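Local coordinates for protein diphosphomevalonate decarboxylase, putative (Trypanosoma brucei, PDB 2HKE) that probably catalyses the ATP-dependent decarboxylation of (R)-5-diphosphomevalonate to isopentenyl diphosphate in the mevalonate pathway to isoprenoids and sterols, at residues Val339-Asp343 with Glu344-Leu348; Ala171-Phe174 with Val175-His179. The protein carries 1 engineered substitution. One frame throughout, in Å; residues are numbered along the deposited sequence.

Contact 1 of 2, residues Val339-Asp343 with Glu344-Leu348; sequences VSLPD and EYKKL
Pro342 packs obliquely against Tyr345, CB standing 3.8 Å from Tyr345 CD2, while Pro342 CD lies at the edge of the phenol, in its plane. A face of the same ring is covered by the aliphatic part of Glu344, whose CG stands 3.6 Å above the ring centre and also touches Pro342 CB. That placement follows from a chi1 of 48°, which sets Glu344 CG between its backbone N and carbonyl carbon; from there the extended chain runs back over the proline. Leu341 brings a methyl to the root of the tyrosine, CD1 lying 4.0 Å from Tyr345 CB, and its other methyl, CD2, meets Lys346 CG, the two chains running past each other in opposite directions. Extended beyond CG, the lysine passes the start of the turn: its CE is 3.6 Å from Leu341 O, and CD packs against Asp343 OD1. Asp343 OD2 and Lys346 NZ stay 4.4 Å apart, beyond salt-bridge range, so any attraction between them is probably loose; a water does join Leu341 O to the ammonium group, weakly on the lysine side. A second water donates to both Asp343 O and Lys346 O. Further round, the tyrosine ring meets Tyr279 of helix 267-283 edge-to-face and touches Glu309 of helix 307-317, so the buried Tyr345 ring is where this surface loop packs on the two helices. The backbone evidence is two successive bonds spanning three residues: Tyr345 N donates to Pro342 O (3.0 Å, 166° at the hydrogen) and Lys346 N to Asp343 O (3.1 Å, 161°). Such a pair, with helical angles at Asp343 and Glu344, defines a short 3-10 turn introduced by a proline.

Contact 2 of 2, residues Ala171-Phe174 with Val175-His179; sequences ATQF and VDETH
Val175 and Phe174 lie next to each other and point the same way, which fits the classic beta bulge formed here: both residues face Phe155 of strand 155-159 and hydrogen-bond to its backbone. The helical torsions of Phe174 (phi -82°, psi -56°) mark the corner where strand 170-175 is broken. Side by side, the ring and the valine touch through Phe174 CD2 and Val175 CG1, 3.9 Å apart. The same methyl is pressed closely on Phe174 O, at 3.2 Å, because CG1 sits anti to the carbonyl carbon of Val175 and thus beside its backbone N. Both side chains reach Ile232 of helix 213-234, and Phe174 also meets Phe37 edge-to-face.

Gln173 works on another part of the chain. Its extended side chain follows the backbone forward: CG contacts Val175 O at 3.5 Å, and the terminal amide lies against Asp176, with CD 3.6 Å from Asp176 CB. Amide and carboxylate planes are nearly perpendicular, at 89°. The principal polar partner of Gln173 NE2 is Gly153 O; the same nitrogen also donates to a water that in turn donates to Glu177 OE1, a water bridge from Gln173 to the following type I turn, Asp176 to His179. That turn is braced by an Asx turn: Asp176 OD1 accepts from Thr178 N at 2.8 Å, the donor lying above the carboxylate plane, and also from Thr178 OG1 at 2.5 Å, on its syn side and close to that plane.

In the fold
Contact 2 precedes contact 1 along the chain, and the two do not touch: their centres are 35 Å apart and their nearest atoms about 23 Å. Residues 171-179 leave the mixed sheet containing strands 155-159 and 170-175 and lead to strand 183-189 of the five-stranded sheet, so contact 2 lies at the passage between the two sheets, about 15 Å from the centre of the chain, which is consistent with the two-domain architecture of GHMP-type enzymes. Contact 1 belongs to the C-terminal family region, about 31 Å from that centre, in the loop from helix 330-338 to strand 358-363. Both loops lead into neighbouring antiparallel strands, 183-189 and 358-363, of the five-stranded sheet.

Contact 1 of 2, residues Val339-Asp343 with Glu344-Leu348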
loop_
_atom_site.group_PDB
_atom_site.type_symbol
_atom_site.label_atom_id
_atom_site.label_comp_id
_atom_site.label_asym_id
_atom_site.label_seq_id
_atom_site.Cartn_x
_atom_site.Cartn_y
_atom_site.Cartn_z
ATOM N N VAL A 339 11.601 15.964 -22.228
ATOM C CA VAL A 339 11.317 17.232 -21.566
ATOM C C VAL A 339 12.541 18.134 -21.565
ATOM O O VAL A 339 13.643 17.692 -21.233
ATOM C CB VAL A 339 10.853 17.029 -20.095
ATOM C CG1 VAL A 339 10.719 18.380 -19.317
ATOM C CG2 VAL A 339 9.561 16.289 -20.091
ATOM N N SER A 340 12.321 19.405 -21.904
ATOM C CA SER A 340 13.298 20.428 -21.709
ATOM C C SER A 340 12.873 21.220 -20.473
ATOM O O SER A 340 11.996 22.049 -20.542
ATOM C CB SER A 340 13.371 21.350 -22.920
ATOM O OG SER A 340 14.486 22.195 -22.771
ATOM N N LEU A 341 13.484 20.939 -19.346
ATOM C CA LEU A 341 13.011 21.508 -18.074
ATOM C C LEU A 341 13.362 22.982 -18.014
ATOM O O LEU A 341 14.515 23.341 -18.201
ATOM C CB LEU A 341 13.666 20.827 -16.888
ATOM C CG LEU A 341 13.185 21.258 -15.498
ATOM C CD1 LEU A 341 11.844 20.715 -15.338
ATOM C CD2 LEU A 341 14.099 20.799 -14.371
ATOM N N PRO A 342 12.383 23.826 -17.775
ATOM C CA PRO A 342 12.642 25.246 -17.543
ATOM C C PRO A 342 13.590 25.503 -16.398
ATOM O O PRO A 342 13.540 24.828 -15.360
ATOM C CB PRO A 342 11.284 25.795 -17.185
ATOM C CG PRO A 342 10.323 24.865 -17.847
ATOM C CD PRO A 342 10.946 23.521 -17.781
ATOM N N ASP A 343 14.418 26.545 -16.552
ATOM C CA ASP A 343 15.421 26.840 -15.556
ATOM C C ASP A 343 14.826 27.137 -14.193
ATOM O O ASP A 343 15.479 26.879 -13.203
ATOM C CB ASP A 343 16.251 28.059 -16.013
ATOM C CG ASP A 343 17.701 27.752 -16.074
ATOM O OD1 ASP A 343 18.263 27.360 -15.021
ATOM O OD2 ASP A 343 18.276 27.865 -17.191
ATOM N N GLU A 344 13.612 27.690 -14.154
ATOM C CA GLU A 344 12.894 27.995 -12.914
ATOM C C GLU A 344 12.730 26.774 -12.000
ATOM O O GLU A 344 12.585 26.936 -10.791
ATOM C CB GLU A 344 11.500 28.566 -13.168
ATOM C CG GLU A 344 10.677 27.797 -14.183
ATOM C CD GLU A 344 9.289 28.361 -14.504
ATOM O OE1 GLU A 344 8.721 29.167 -13.724
ATOM O OE2 GLU A 344 8.737 27.942 -15.579
ATOM N N TYR A 345 12.788 25.568 -12.553
ATOM C CA TYR A 345 12.538 24.372 -11.734
ATOM C C TYR A 345 13.818 23.662 -11.369
ATOM O O TYR A 345 13.789 22.504 -10.920
ATOM C CB TYR A 345 11.552 23.424 -12.450
ATOM C CG TYR A 345 10.280 24.083 -12.807
ATOM C CD1 TYR A 345 9.486 24.688 -11.834
ATOM C CD2 TYR A 345 9.799 24.070 -14.094
ATOM C CE1 TYR A 345 8.299 25.292 -12.145
ATOM C CE2 TYR A 345 8.599 24.688 -14.407
ATOM C CZ TYR A 345 7.863 25.306 -13.425
ATOM O OH TYR A 345 6.676 25.929 -13.756
ATOM N N LYS A 346 14.956 24.312 -11.592
ATOM C CA LYS A 346 16.223 23.773 -11.203
ATOM C C LYS A 346 16.569 24.528 -9.919
ATOM O O LYS A 346 16.130 25.674 -9.698
ATOM C CB LYS A 346 17.283 23.986 -12.294
ATOM C CG LYS A 346 16.962 23.337 -13.612
ATOM C CD LYS A 346 17.923 23.793 -14.712
ATOM C CE LYS A 346 17.469 23.271 -16.085
ATOM N NZ LYS A 346 18.522 23.489 -17.099
ATOM N N LYS A 347 17.334 23.875 -9.071
ATOM C CA LYS A 347 17.774 24.430 -7.809
ATOM C C LYS A 347 16.598 24.986 -7.000
ATOM O O LYS A 347 16.596 26.154 -6.588
ATOM C CB LYS A 347 18.890 25.481 -8.053
ATOM C CG LYS A 347 20.183 24.870 -8.626
ATOM C CD LYS A 347 20.993 24.079 -7.543
ATOM C CE LYS A 347 22.214 23.264 -8.143
ATOM N NZ LYS A 347 21.903 22.375 -9.340
ATOM N N LEU A 348 15.610 24.137 -6.747
ATOM C CA LEU A 348 14.448 24.557 -5.972
ATOM C C LEU A 348 14.697 24.403 -4.476
ATOM O O LEU A 348 13.999 24.980 -3.684
ATOM C CB LEU A 348 13.212 23.754 -6.384
ATOM C CG LEU A 348 12.720 23.958 -7.819
ATOM C CD1 LEU A 348 11.577 23.006 -8.134
ATOM C CD2 LEU A 348 12.300 25.401 -8.045
HETATM O O HOH W 1 16.513 22.602 -19.602
HETATM O O HOH W 2 17.118 27.957 -11.297
#

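Contact 2 of 2, residues Ala171-Phe174 with Val175-His179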
loop_
_atom_site.group_PDB
_atom_site.type_symbol
_atom_site.label_atom_id
_atom_site.label_comp_id
_atom_site.label_asym_id
_atom_site.label_seq_id
_atom_site.Cartn_x
_atom_site.Cartn_y
_atom_site.Cartn_z
ATOM N N ALA A 171 -13.161 -3.439 3.369
ATOM C CA ALA A 171 -12.868 -2.438 2.377
ATOM C C ALA A 171 -13.982 -2.456 1.351
ATOM O O ALA A 171 -14.562 -3.520 1.095
ATOM C CB ALA A 171 -11.543 -2.670 1.667
ATOM N N THR A 172 -14.277 -1.283 0.802
ATOM C CA THR A 172 -15.195 -1.187 -0.317
ATOM C C THR A 172 -14.611 -0.277 -1.393
ATOM O O THR A 172 -13.817 0.634 -1.105
ATOM C CB THR A 172 -16.553 -0.637 0.130
ATOM O OG1 THR A 172 -16.372 0.612 0.776
ATOM C CG2 THR A 172 -17.209 -1.543 1.106
ATOM N N GLN A 173 -14.924 -0.570 -2.643
ATOM C CA GLN A 173 -14.415 0.234 -3.741
ATOM C C GLN A 173 -15.199 1.520 -3.766
ATOM O O GLN A 173 -16.426 1.512 -3.779
ATOM C CB GLN A 173 -14.547 -0.503 -5.084
ATOM C CG GLN A 173 -13.950 0.255 -6.198
ATOM C CD GLN A 173 -14.098 -0.511 -7.463
ATOM O OE1 GLN A 173 -15.218 -0.611 -7.968
ATOM N NE2 GLN A 173 -13.012 -1.136 -7.935
ATOM N N PHE A 174 -14.511 2.653 -3.726
ATOM C CA PHE A 174 -15.170 3.915 -3.795
ATOM C C PHE A 174 -15.487 4.291 -5.250
ATOM O O PHE A 174 -16.654 4.597 -5.575
ATOM C CB PHE A 174 -14.380 4.996 -3.096
ATOM C CG PHE A 174 -15.029 6.343 -3.130
ATOM C CD1 PHE A 174 -16.177 6.614 -2.403
ATOM C CD2 PHE A 174 -14.459 7.357 -3.866
ATOM C CE1 PHE A 174 -16.778 7.868 -2.444
ATOM C CE2 PHE A 174 -15.027 8.606 -3.898
ATOM C CZ PHE A 174 -16.188 8.862 -3.194
ATOM N N VAL A 175 -14.455 4.303 -6.068
ATOM C CA VAL A 175 -14.555 4.351 -7.496
ATOM C C VAL A 175 -13.549 3.437 -8.088
ATOM O O VAL A 175 -12.496 3.139 -7.474
ATOM C CB VAL A 175 -14.353 5.779 -8.088
ATOM C CG1 VAL A 175 -15.442 6.733 -7.577
ATOM C CG2 VAL A 175 -12.933 6.357 -7.816
ATOM N N ASP A 176 -13.833 2.975 -9.313
ATOM C CA ASP A 176 -12.899 2.039 -9.925
ATOM C C ASP A 176 -11.832 2.762 -10.711
ATOM O O ASP A 176 -11.744 3.984 -10.726
ATOM C CB ASP A 176 -13.627 0.955 -10.751
ATOM C CG ASP A 176 -14.282 1.499 -12.011
ATOM O OD1 ASP A 176 -13.880 2.572 -12.519
ATOM O OD2 ASP A 176 -15.220 0.810 -12.519
ATOM N N GLU A 177 -10.972 1.977 -11.315
ATOM C CA GLU A 177 -9.818 2.479 -12.046
ATOM C C GLU A 177 -10.183 3.301 -13.263
ATOM O O GLU A 177 -9.345 3.982 -13.808
ATOM C CB GLU A 177 -8.907 1.316 -12.439
ATOM C CG GLU A 177 -9.436 0.299 -13.464
ATOM C CD GLU A 177 -10.328 -0.789 -12.881
ATOM O OE1 GLU A 177 -10.706 -0.727 -11.702
ATOM O OE2 GLU A 177 -10.667 -1.754 -13.605
ATOM N N THR A 178 -11.397 3.163 -13.767
ATOM C CA THR A 178 -11.815 3.966 -14.897
ATOM C C THR A 178 -12.271 5.374 -14.554
ATOM O O THR A 178 -12.446 6.198 -15.449
ATOM C CB THR A 178 -12.971 3.272 -15.694
ATOM O OG1 THR A 178 -14.146 3.307 -14.913
ATOM C CG2 THR A 178 -12.648 1.879 -16.026
ATOM N N HIS A 179 -12.459 5.691 -13.272
ATOM C CA HIS A 179 -13.070 6.954 -12.892
ATOM C C HIS A 179 -12.154 8.132 -13.227
ATOM O O HIS A 179 -12.586 9.113 -13.795
ATOM C CB HIS A 179 -13.479 6.953 -11.413
ATOM C CG HIS A 179 -14.019 8.264 -10.937
ATOM N ND1 HIS A 179 -15.270 8.735 -11.293
ATOM C CD2 HIS A 179 -13.471 9.212 -10.137
ATOM C CE1 HIS A 179 -15.465 9.915 -10.727
ATOM N NE2 HIS A 179 -14.377 10.237 -10.038
HETATM O O HOH W 3 -12.460 -2.596 -10.501
#